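Local coordinates for protein peroxisomal catalase (Pichia angusta, PDB 2XQ1) that probably breaks down hydrogen peroxide made by peroxisomal oxidases into water and oxygen, using a heme cofactor in a homotetrameric enzyme, at residues D437-W445 against K483-L491. Numbering follows the deposited sequence.
Sequences DYFQPKMFW and KAEPIIGDL
In the helical C-terminal region of this catalase, the indole of Trp445, on the first helix of the region, turns one face to Ile488 near the start of the last one. Ile488 CG1 stands almost squarely over the six-membered ring, 3.7 Å from its centroid and 6° off the normal, while the end methyl CD1 lies toward the rim, above CD2 and CE3, 3.6 Å from Trp445 CD2. The indole is extended toward this partner because its CG is anti to the backbone N (chi1 -178°). On the same side of the indole, Glu485 CG approaches Trp445 CD1 at 3.6 Å, and its carboxylate plane lies nearly parallel to the indole. Leu491 adds a looser apolar touch, and Val459 of helix 454-466 packs on both Trp445 and Leu491, so three of the helices in this region converge here. The short helical segments 439-445 and 486-491 cross at 66° with axes 12.0 Å apart, a gap bridged by side chains and by the non-helical residues 483-485. Backbones come nearest at Lys442 and Ala484, with CA atoms 4.6 Å apart, where Pro441 CB meets Ala484 CB at 3.9 Å. Lys442 bends along its chain to bring NZ to Glu485 OE2 in a salt bridge of 2.7 Å, approaching the oxygen almost in line with the CD-OE2 bond. Farther from the indole, Lys483 CB sits over one face of the Tyr438 ring, displaced toward the rim, and its extended chain lays CD beside the phenol oxygen. Both polar ends converge on Asp182, Tyr438 OH by a hydrogen bond and Lys483 NZ by a salt bridge, which ties this edge of the contact to the residues between helices 171-180 and 185-192.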
loop_
_atom_site.group_PDB
_atom_site.type_symbol
_atom_site.label_atom_id
_atom_site.label_comp_id
_atom_site.label_asym_id
_atom_site.label_seq_id
_atom_site.Cartn_x
_atom_site.Cartn_y
_atom_site.Cartn_z
ATOM N N ASP O 437 43.051 -1.437 14.673
ATOM C CA ASP O 437 41.935 -0.637 14.194
ATOM C C ASP O 437 42.295 0.822 14.116
ATOM O O ASP O 437 41.807 1.512 13.261
ATOM C CB ASP O 437 40.722 -0.828 15.084
ATOM C CG ASP O 437 40.124 -2.197 14.951
ATOM O OD1 ASP O 437 40.220 -2.791 13.862
ATOM O OD2 ASP O 437 39.554 -2.688 15.939
ATOM N N TYR O 438 43.173 1.289 14.994
ATOM C CA TYR O 438 43.631 2.677 14.954
ATOM C C TYR O 438 44.723 2.976 13.925
ATOM O O TYR O 438 44.976 4.134 13.618
ATOM C CB TYR O 438 44.135 3.118 16.324
ATOM C CG TYR O 438 43.118 3.067 17.448
ATOM C CD1 TYR O 438 41.769 3.398 17.233
ATOM C CD2 TYR O 438 43.520 2.729 18.747
ATOM C CE1 TYR O 438 40.844 3.362 18.281
ATOM C CE2 TYR O 438 42.610 2.693 19.797
ATOM C CZ TYR O 438 41.272 3.010 19.562
ATOM O OH TYR O 438 40.392 2.970 20.622
ATOM N N PHE O 439 45.364 1.936 13.398
ATOM C CA PHE O 439 46.582 2.082 12.583
ATOM C C PHE O 439 46.318 2.742 11.231
ATOM O O PHE O 439 47.080 3.595 10.771
ATOM C CB PHE O 439 47.257 0.705 12.400
ATOM C CG PHE O 439 48.491 0.720 11.517
ATOM C CD1 PHE O 439 49.768 0.936 12.057
ATOM C CD2 PHE O 439 48.376 0.483 10.144
ATOM C CE1 PHE O 439 50.903 0.936 11.236
ATOM C CE2 PHE O 439 49.510 0.483 9.308
ATOM C CZ PHE O 439 50.771 0.706 9.854
ATOM N N GLN O 440 45.233 2.332 10.594
ATOM C CA GLN O 440 44.930 2.832 9.280
ATOM C C GLN O 440 44.409 4.274 9.308
ATOM O O GLN O 440 44.746 5.040 8.421
ATOM C CB GLN O 440 43.992 1.887 8.562
ATOM C CG GLN O 440 44.526 1.451 7.217
ATOM C CD GLN O 440 43.863 0.174 6.708
ATOM O OE1 GLN O 440 44.361 -0.923 6.943
ATOM N NE2 GLN O 440 42.736 0.323 5.998
ATOM N N PRO O 441 43.601 4.658 10.322
ATOM C CA PRO O 441 43.367 6.086 10.519
ATOM C C PRO O 441 44.652 6.881 10.726
ATOM O O PRO O 441 44.764 8.003 10.237
ATOM C CB PRO O 441 42.544 6.129 11.801
ATOM C CG PRO O 441 41.808 4.881 11.787
ATOM C CD PRO O 441 42.651 3.848 11.110
ATOM N N LYS O 442 45.609 6.310 11.455
ATOM C CA LYS O 442 46.876 6.989 11.734
ATOM C C LYS O 442 47.572 7.260 10.405
ATOM O O LYS O 442 48.010 8.370 10.155
ATOM C CB LYS O 442 47.754 6.118 12.643
ATOM C CG LYS O 442 48.875 6.841 13.414
ATOM C CD LYS O 442 50.176 5.989 13.390
ATOM C CE LYS O 442 50.875 5.843 14.757
ATOM N NZ LYS O 442 51.473 7.107 15.295
ATOM N N MET O 443 47.629 6.241 9.553
ATOM C CA MET O 443 48.192 6.372 8.225
ATOM C C MET O 443 47.506 7.429 7.367
ATOM O O MET O 443 48.166 8.083 6.552
ATOM C CB MET O 443 48.183 5.029 7.506
ATOM C CG MET O 443 49.145 4.018 8.114
ATOM S SD MET O 443 50.805 4.692 8.532
ATOM C CE MET O 443 51.575 4.848 6.861
ATOM N N PHE O 444 46.198 7.608 7.547
ATOM C CA PHE O 444 45.449 8.534 6.696
ATOM C C PHE O 444 45.751 9.976 7.062
ATOM O O PHE O 444 45.614 10.884 6.229
ATOM C CB PHE O 444 43.951 8.266 6.751
ATOM C CG PHE O 444 43.158 9.178 5.892
ATOM C CD1 PHE O 444 43.162 9.025 4.517
ATOM C CD2 PHE O 444 42.431 10.215 6.450
ATOM C CE1 PHE O 444 42.431 9.886 3.709
ATOM C CE2 PHE O 444 41.693 11.075 5.654
ATOM C CZ PHE O 444 41.692 10.915 4.283
ATOM N N TRP O 445 46.171 10.181 8.307
ATOM C CA TRP O 445 46.617 11.491 8.743
ATOM C C TRP O 445 47.912 11.887 8.030
ATOM O O TRP O 445 48.063 13.021 7.597
ATOM C CB TRP O 445 46.789 11.496 10.242
ATOM C CG TRP O 445 47.207 12.797 10.817
ATOM C CD1 TRP O 445 48.406 13.077 11.405
ATOM C CD2 TRP O 445 46.433 13.995 10.899
ATOM N NE1 TRP O 445 48.428 14.370 11.849
ATOM C CE2 TRP O 445 47.226 14.957 11.556
ATOM C CE3 TRP O 445 45.146 14.347 10.494
ATOM C CZ2 TRP O 445 46.779 16.250 11.806
ATOM C CZ3 TRP O 445 44.703 15.634 10.746
ATOM C CH2 TRP O 445 45.519 16.571 11.391
ATOM N N LYS O 483 42.725 9.290 19.078
ATOM C CA LYS O 483 42.998 7.870 18.988
ATOM C C LYS O 483 43.746 7.545 17.711
ATOM O O LYS O 483 44.375 6.508 17.614
ATOM C CB LYS O 483 41.716 7.046 19.081
ATOM C CG LYS O 483 41.111 7.009 20.470
ATOM C CD LYS O 483 39.827 6.182 20.507
ATOM C CE LYS O 483 39.200 6.189 21.896
ATOM N NZ LYS O 483 37.933 5.431 21.967
ATOM N N ALA O 484 43.693 8.435 16.732
ATOM C CA ALA O 484 44.441 8.229 15.493
ATOM C C ALA O 484 45.825 8.816 15.617
ATOM O O ALA O 484 46.824 8.145 15.370
ATOM C CB ALA O 484 43.716 8.865 14.325
ATOM N N GLU O 485 45.849 10.092 15.991
ATOM C CA GLU O 485 47.051 10.818 16.273
ATOM C C GLU O 485 46.722 11.824 17.361
ATOM O O GLU O 485 45.819 12.648 17.186
ATOM C CB GLU O 485 47.513 11.553 15.018
ATOM C CG GLU O 485 48.599 10.839 14.260
ATOM C CD GLU O 485 49.864 10.707 15.075
ATOM O OE1 GLU O 485 50.284 11.704 15.741
ATOM O OE2 GLU O 485 50.424 9.593 15.052
ATOM N N PRO O 486 47.446 11.764 18.493
ATOM C CA PRO O 486 47.147 12.689 19.593
ATOM C C PRO O 486 46.989 14.185 19.223
ATOM O O PRO O 486 46.093 14.854 19.755
ATOM C CB PRO O 486 48.306 12.443 20.572
ATOM C CG PRO O 486 48.616 10.982 20.384
ATOM C CD PRO O 486 48.365 10.682 18.914
ATOM N N ILE O 487 47.810 14.689 18.307
ATOM C CA ILE O 487 47.787 16.104 17.992
ATOM C C ILE O 487 46.409 16.547 17.543
ATOM O O ILE O 487 46.046 17.724 17.680
ATOM C CB ILE O 487 48.790 16.476 16.891
ATOM C CG1 ILE O 487 49.792 15.324 16.636
ATOM C CG2 ILE O 487 49.474 17.813 17.245
ATOM C CD1 ILE O 487 50.639 15.462 15.334
ATOM N N ILE O 488 45.631 15.601 17.025
ATOM C CA ILE O 488 44.391 15.953 16.349
ATOM C C ILE O 488 43.315 16.415 17.310
ATOM O O ILE O 488 42.619 17.392 17.031
ATOM C CB ILE O 488 43.842 14.846 15.443
ATOM C CG1 ILE O 488 44.954 14.273 14.558
ATOM C CG2 ILE O 488 42.734 15.427 14.543
ATOM C CD1 ILE O 488 44.542 13.072 13.764
ATOM N N GLY O 489 43.171 15.736 18.439
ATOM C CA GLY O 489 42.266 16.234 19.470
ATOM C C GLY O 489 42.643 17.661 19.845
ATOM O O GLY O 489 41.813 18.590 19.812
ATOM N N ASP O 490 43.925 17.830 20.161
ATOM C CA ASP O 490 44.428 19.083 20.687
ATOM C C ASP O 490 44.212 20.201 19.696
ATOM O O ASP O 490 43.795 21.292 20.088
ATOM C CB ASP O 490 45.905 18.953 21.068
ATOM C CG ASP O 490 46.150 17.855 22.107
ATOM O OD1 ASP O 490 45.172 17.333 22.690
ATOM O OD2 ASP O 490 47.330 17.504 22.351
ATOM N N LEU O 491 44.471 19.910 18.418
ATOM C CA LEU O 491 44.285 20.876 17.335
ATOM C C LEU O 491 42.842 21.228 17.120
ATOM O O LEU O 491 42.532 22.365 16.722
ATOM C CB LEU O 491 44.841 20.342 16.027
ATOM C CG LEU O 491 46.352 20.454 15.894
ATOM C CD1 LEU O 491 46.844 19.641 14.704
ATOM C CD2 LEU O 491 46.750 21.928 15.782
#